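Local atomic coordinates of allantoin racemase (Pseudomonas fluorescens, PDB entry 5LG5), a protein that racemises allantoin and probably interconverts the D and L forms of other 5-monosubstituted hydantoins. Residues T17-E20 with Q21-V25; E150-P153 with V154-M157; A164-A167 with I168-K172. One frame throughout, in Å; residues are numbered along the deposited sequence.

How the contacts relate
All three contacts are local, between residues three or four apart for the most part, two along helices and one at a helix start, and they come in sequence order. Contact 1 sits in helix 12-25, beside the parallel sheet that contains strands 2-7 and 31-35. Contacts 2 and 3 mark the two ends of a single helix, 153-171, which connects strand 136-141 to strand 175-179 of the second parallel sheet; their centres lie 21 Å apart. Contact 2 comes near contact 1 without touching, nearest atoms about 4 Å apart, whereas contact 3 stays about 17 Å away. The strand order 2-1-3-4 recurs in both helix-flanked sheets, so contact 1 belongs to one alpha/beta half and contacts 2 and 3 to the other.

Contact 1: T17-E20 with Q21-V25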
loop_
_atom_site.group_PDB
_atom_site.type_symbol
_atom_site.label_atom_id
_atom_site.label_comp_id
_atom_site.label_asym_id
_atom_site.label_seq_id
_atom_site.Cartn_x
_atom_site.Cartn_y
_atom_site.Cartn_z
ATOM N N THR E 17 18.705 34.327 0.976
ATOM C CA THR E 17 18.960 33.504 -0.193
ATOM C C THR E 17 17.642 32.955 -0.732
ATOM O O THR E 17 17.378 33.010 -1.931
ATOM C CB THR E 17 19.884 32.334 0.141
ATOM O OG1 THR E 17 21.130 32.833 0.641
ATOM C CG2 THR E 17 20.124 31.472 -1.086
ATOM N N ILE E 18 16.809 32.444 0.172
ATOM C CA ILE E 18 15.522 31.877 -0.213
ATOM C C ILE E 18 14.653 32.964 -0.823
ATOM O O ILE E 18 14.010 32.760 -1.860
ATOM C CB ILE E 18 14.807 31.229 0.995
ATOM C CG1 ILE E 18 15.556 29.976 1.443
ATOM C CG2 ILE E 18 13.381 30.863 0.644
ATOM C CD1 ILE E 18 15.069 29.419 2.799
ATOM N N ALA E 19 14.634 34.122 -0.171
ATOM C CA ALA E 19 13.821 35.240 -0.639
ATOM C C ALA E 19 14.267 35.773 -2.004
ATOM O O ALA E 19 13.427 36.139 -2.825
ATOM C CB ALA E 19 13.809 36.354 0.393
ATOM N N GLU E 20 15.576 35.818 -2.256
ATOM C CA GLU E 20 16.042 36.274 -3.568
ATOM C C GLU E 20 15.509 35.354 -4.653
ATOM O O GLU E 20 15.028 35.803 -5.692
ATOM C CB GLU E 20 17.563 36.254 -3.689
ATOM C CG GLU E 20 18.356 37.244 -2.892
ATOM C CD GLU E 20 19.854 37.027 -3.112
ATOM O OE1 GLU E 20 20.216 36.151 -3.940
ATOM O OE2 GLU E 20 20.662 37.725 -2.459
ATOM N N GLN E 21 15.621 34.052 -4.405
ATOM C CA GLN E 21 15.172 33.062 -5.371
ATOM C C GLN E 21 13.683 33.164 -5.620
ATOM O O GLN E 21 13.222 33.017 -6.752
ATOM C CB GLN E 21 15.524 31.655 -4.894
ATOM C CG GLN E 21 17.002 31.359 -4.995
ATOM C CD GLN E 21 17.510 31.510 -6.418
ATOM O OE1 GLN E 21 16.865 31.066 -7.378
ATOM N NE2 GLN E 21 18.682 32.127 -6.562
ATOM N N ALA E 22 12.931 33.420 -4.556
ATOM C CA ALA E 22 11.489 33.549 -4.687
ATOM C C ALA E 22 11.178 34.746 -5.569
ATOM O O ALA E 22 10.331 34.680 -6.471
ATOM C CB ALA E 22 10.840 33.699 -3.307
ATOM N N ARG E 23 11.879 35.843 -5.302
ATOM C CA ARG E 23 11.703 37.068 -6.073
ATOM C C ARG E 23 12.069 36.906 -7.543
ATOM O O ARG E 23 11.461 37.524 -8.413
ATOM C CB ARG E 23 12.505 38.206 -5.454
ATOM C CG ARG E 23 11.757 38.942 -4.374
ATOM C CD ARG E 23 12.514 40.177 -3.945
ATOM N NE ARG E 23 13.526 39.828 -2.957
ATOM C CZ ARG E 23 13.302 39.821 -1.650
ATOM N NH1 ARG E 23 12.099 40.144 -1.183
ATOM N NH2 ARG E 23 14.279 39.485 -0.814
ATOM N N ALA E 24 13.044 36.050 -7.815
ATOM C CA ALA E 24 13.495 35.836 -9.182
ATOM C C ALA E 24 12.408 35.257 -10.083
ATOM O O ALA E 24 12.441 35.459 -11.296
ATOM C CB ALA E 24 14.751 34.958 -9.215
ATOM N N VAL E 25 11.461 34.513 -9.515
ATOM C CA VAL E 25 10.431 33.925 -10.364
ATOM C C VAL E 25 9.070 34.554 -10.153
ATOM O O VAL E 25 8.146 34.291 -10.918
ATOM C CB VAL E 25 10.324 32.401 -10.176
ATOM C CG1 VAL E 25 11.672 31.775 -10.452
ATOM C CG2 VAL E 25 9.850 32.059 -8.748
#
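Helix 12-25 is the crossover helix of the beta-alpha-beta unit formed with strands 2-7 and 31-35, and in its last turns R23 folds back over A19. The arginine chain bends at its third torsion (chi3 -84°), which brings NH2 to 3.4 Å from the CB of A19. That bend also lays one face of the guanidinium over A19 O, which stands 3.6 Å above the plane and is displaced toward its rim. The same oxygen accepts the backbone hydrogen bond from R23 N at 2.9 Å, so one carbonyl meets both the main chain and the side chain of the residue a turn later. The carboxylate of E20 takes another course, E20 OE2 remaining 6.8 Å from R23 NH2.

On another side of the helix, Q21 N bonds to T17 O at 3.2 Å while Q21 CG rests 3.5 Å from that oxygen. The T17 hydroxyl turns back to the carbonyl of S13. The next bond runs from A22 N to I18 O at 3.0 Å. I18 and A22 both pack on helix 201-214; I18 also meets strand 2-7, and A22 strand 31-35, which R23 reaches as well. The result is an amphipathic alpha-helix, with I18 and A22 turned to the sheet and to helix 201-214 and E20 on the exposed side, as is usual for helices that flank a parallel alpha/beta sheet.

Contact 2: E150-P153 with V154-M157; sequences EEDP and VAAM
V154 follows P153 directly, and the proline is the residue that opens helix 153-171. The CB of V154 points away from the preceding residues. Just before the proline the chain has turned: D152 leaves the helical conformation that closes helix 148-151 and takes the N-cap position of helix 153-171.

At A155 the partner is the side chain of D152. With CG opposite the backbone N of the aspartate (chi1 -169°), the carboxylate is carried over the A155 methyl and meets it with both oxygens, OD1 and OD2 each standing 3.3 Å from A155 CB. This is a van der Waals contact, and OD2 is still 3.8 Å from A155 N. D152, V154 and A155 all touch a crystal neighbour, so the lattice may influence their exact poses.

A156 gives the opening backbone bond of the helix: A156 N reaches D152 O at 2.8 Å, while its own methyl sits 3.3 Å from the same D152 O. M157 N then bonds to P153 O at 3.0 Å. The thioether chain of M157, bent at its second and third torsions, departs toward Q189, I190 and R193 of helix 187-194.

The chemistry is that of a helix N-terminus: proline, having no N-H to place, suits the first turn, and the nearby negative carboxylate of D152 would probably interact favourably with the positive end of the helix dipole.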
loop_
_atom_site.group_PDB
_atom_site.type_symbol
_atom_site.label_atom_id
_atom_site.label_comp_id
_atom_site.label_asym_id
_atom_site.label_seq_id
_atom_site.Cartn_x
_atom_site.Cartn_y
_atom_site.Cartn_z
ATOM N N GLU E 150 26.869 26.916 2.205
ATOM C CA GLU E 150 27.387 28.230 1.865
ATOM C C GLU E 150 28.847 28.436 2.272
ATOM O O GLU E 150 29.520 29.317 1.733
ATOM C CB GLU E 150 26.493 29.303 2.499
ATOM C CG GLU E 150 25.195 29.556 1.721
ATOM C CD GLU E 150 25.392 30.436 0.490
ATOM O OE1 GLU E 150 26.394 31.184 0.445
ATOM O OE2 GLU E 150 24.538 30.387 -0.428
ATOM N N GLU E 151 29.354 27.616 3.191
ATOM C CA GLU E 151 30.738 27.782 3.639
ATOM C C GLU E 151 31.725 26.819 2.960
ATOM O O GLU E 151 32.933 27.050 2.971
ATOM C CB GLU E 151 30.813 27.712 5.161
ATOM C CG GLU E 151 31.410 29.010 5.770
ATOM C CD GLU E 151 30.745 30.325 5.281
ATOM O OE1 GLU E 151 29.630 30.299 4.712
ATOM O OE2 GLU E 151 31.358 31.403 5.457
ATOM N N ASP E 152 31.209 25.734 2.390
ATOM C CA ASP E 152 32.041 24.825 1.605
ATOM C C ASP E 152 31.234 24.458 0.357
ATOM O O ASP E 152 30.918 23.290 0.126
ATOM C CB ASP E 152 32.379 23.583 2.426
ATOM C CG ASP E 152 33.442 22.728 1.783
ATOM O OD1 ASP E 152 33.678 21.611 2.293
ATOM O OD2 ASP E 152 34.038 23.160 0.764
ATOM N N PRO E 153 30.940 25.471 -0.480
ATOM C CA PRO E 153 29.992 25.309 -1.590
ATOM C C PRO E 153 30.506 24.473 -2.751
ATOM O O PRO E 153 29.689 23.903 -3.485
ATOM C CB PRO E 153 29.729 26.749 -2.052
ATOM C CG PRO E 153 30.925 27.517 -1.628
ATOM C CD PRO E 153 31.485 26.841 -0.411
ATOM N N VAL E 154 31.818 24.427 -2.952
ATOM C CA VAL E 154 32.329 23.623 -4.047
ATOM C C VAL E 154 32.122 22.164 -3.669
ATOM O O VAL E 154 31.611 21.373 -4.460
ATOM C CB VAL E 154 33.812 23.912 -4.375
ATOM C CG1 VAL E 154 34.329 22.910 -5.412
ATOM C CG2 VAL E 154 33.979 25.352 -4.877
ATOM N N ALA E 155 32.503 21.825 -2.443
ATOM C CA ALA E 155 32.345 20.463 -1.959
ATOM C C ALA E 155 30.867 20.106 -1.838
ATOM O O ALA E 155 30.463 18.982 -2.163
ATOM C CB ALA E 155 33.034 20.302 -0.617
ATOM N N ALA E 156 30.063 21.074 -1.400
ATOM C CA ALA E 156 28.632 20.851 -1.231
ATOM C C ALA E 156 27.961 20.514 -2.555
ATOM O O ALA E 156 27.225 19.525 -2.657
ATOM C CB ALA E 156 27.978 22.082 -0.619
ATOM N N MET E 157 28.237 21.328 -3.566
ATOM C CA MET E 157 27.658 21.143 -4.882
ATOM C C MET E 157 28.037 19.774 -5.458
ATOM O O MET E 157 27.199 19.063 -6.020
ATOM C CB MET E 157 28.105 22.289 -5.790
ATOM C CG MET E 157 27.777 22.106 -7.252
ATOM S SD MET E 157 26.031 21.944 -7.672
ATOM C CE MET E 157 25.414 23.513 -7.082
#

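Contact 3: A164-A167 with I168-K172; sequences AELA and IREDK
L166 and E170 run side by side in the same direction near the end of helix 153-171, a non-polar branch beside a charged one: L166 CD2 is 3.7 Å from E170 OE2. Further packing comes from I168, whose CG1, opposite the carbonyl carbon (chi1 -63°), lies 3.2 Å from A164 O. D171 curls its carboxylate over the previous turn, with OD2 3.5 Å from A167 CA.

Among the backbone bonds, those from I168 N to A164 O and from R169 N to E165 O are regular. The pattern then becomes less even. E170 N bonds to L166 O at 2.7 Å, and that carbonyl also takes a weak bond from D171 N, itself weakly bonded to A167 O at 3.0 Å. K172 ends the helix with a positive phi of 65°, after which A173 is hydrogen-bonded to A167 through the backbone.

The charged groups form the third set. R169 NH2 makes a salt bridge to E170 OE2 at 2.8 Å, and E170 CG lies 3.9 Å above the centre of the guanidinium face. D171 OD2 forms a salt bridge with R140 and a hydrogen bond with S138 OG, both on strand 136-141.

Acidic side chains at the negative end of a helix would probably be disfavoured alone; R169 and R140 would be expected to offset this, and the salt bridge of K172 NZ to D117 of a third subunit ties the helix end into the assembly.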
loop_
_atom_site.group_PDB
_atom_site.type_symbol
_atom_site.label_atom_id
_atom_site.label_comp_id
_atom_site.label_asym_id
_atom_site.label_seq_id
_atom_site.Cartn_x
_atom_site.Cartn_y
_atom_site.Cartn_z
ATOM N N ALA E 164 22.613 13.000 -6.893
ATOM C CA ALA E 164 21.705 13.125 -8.027
ATOM C C ALA E 164 22.058 12.115 -9.119
ATOM O O ALA E 164 21.174 11.482 -9.707
ATOM C CB ALA E 164 21.720 14.540 -8.574
ATOM N N GLU E 165 23.352 11.962 -9.387
ATOM C CA GLU E 165 23.799 11.003 -10.395
ATOM C C GLU E 165 23.437 9.578 -9.989
ATOM O O GLU E 165 23.005 8.775 -10.818
ATOM C CB GLU E 165 25.303 11.156 -10.654
ATOM C CG GLU E 165 25.631 12.440 -11.395
ATOM C CD GLU E 165 27.126 12.680 -11.563
ATOM O OE1 GLU E 165 27.922 12.124 -10.765
ATOM O OE2 GLU E 165 27.494 13.455 -12.480
ATOM N N LEU E 166 23.594 9.275 -8.703
ATOM C CA LEU E 166 23.254 7.950 -8.200
ATOM C C LEU E 166 21.749 7.714 -8.269
ATOM O O LEU E 166 21.287 6.625 -8.619
ATOM C CB LEU E 166 23.757 7.776 -6.764
ATOM C CG LEU E 166 25.271 7.703 -6.562
ATOM C CD1 LEU E 166 25.622 7.713 -5.077
ATOM C CD2 LEU E 166 25.832 6.435 -7.218
ATOM N N ALA E 167 20.988 8.750 -7.942
ATOM C CA ALA E 167 19.540 8.665 -7.988
ATOM C C ALA E 167 19.064 8.336 -9.404
ATOM O O ALA E 167 18.215 7.461 -9.601
ATOM C CB ALA E 167 18.928 9.967 -7.500
ATOM N N ILE E 168 19.643 9.012 -10.390
ATOM C CA ILE E 168 19.290 8.773 -11.785
ATOM C C ILE E 168 19.688 7.363 -12.216
ATOM O O ILE E 168 18.860 6.582 -12.719
ATOM C CB ILE E 168 19.985 9.814 -12.699
ATOM C CG1 ILE E 168 19.480 11.212 -12.369
ATOM C CG2 ILE E 168 19.804 9.475 -14.170
ATOM C CD1 ILE E 168 20.414 12.328 -12.817
ATOM N N ARG E 169 20.945 7.018 -11.967
ATOM C CA ARG E 169 21.496 5.750 -12.431
ATOM C C ARG E 169 20.923 4.542 -11.699
ATOM O O ARG E 169 20.427 3.603 -12.324
ATOM C CB ARG E 169 23.022 5.767 -12.288
ATOM C CG ARG E 169 23.702 4.452 -12.604
ATOM C CD ARG E 169 25.211 4.620 -12.711
ATOM N NE ARG E 169 25.864 4.315 -11.442
ATOM C CZ ARG E 169 26.046 3.092 -10.948
ATOM N NH1 ARG E 169 25.607 2.020 -11.607
ATOM N NH2 ARG E 169 26.653 2.946 -9.776
ATOM N N GLU E 170 20.974 4.582 -10.371
ATOM C CA GLU E 170 20.562 3.449 -9.555
ATOM C C GLU E 170 19.078 3.437 -9.196
ATOM O O GLU E 170 18.450 2.382 -9.171
ATOM C CB GLU E 170 21.429 3.370 -8.301
ATOM C CG GLU E 170 22.902 3.196 -8.624
ATOM C CD GLU E 170 23.757 3.133 -7.388
ATOM O OE1 GLU E 170 23.214 3.381 -6.286
ATOM O OE2 GLU E 170 24.964 2.821 -7.519
ATOM N N ASP E 171 18.519 4.598 -8.882
ATOM C CA ASP E 171 17.135 4.648 -8.435
ATOM C C ASP E 171 16.142 4.930 -9.567
ATOM O O ASP E 171 14.923 4.909 -9.348
ATOM C CB ASP E 171 16.964 5.683 -7.317
ATOM C CG ASP E 171 17.942 5.483 -6.181
ATOM O OD1 ASP E 171 18.346 4.329 -5.965
ATOM O OD2 ASP E 171 18.307 6.474 -5.506
ATOM N N LYS E 172 16.661 5.232 -10.755
ATOM C CA LYS E 172 15.810 5.565 -11.924
ATOM C C LYS E 172 15.014 6.857 -11.760
ATOM O O LYS E 172 13.897 6.994 -12.296
ATOM C CB LYS E 172 14.879 4.415 -12.316
ATOM C CG LYS E 172 15.621 3.127 -12.622
ATOM C CD LYS E 172 16.714 3.388 -13.660
ATOM C CE LYS E 172 17.531 2.122 -13.926
ATOM N NZ LYS E 172 17.746 1.872 -15.375
#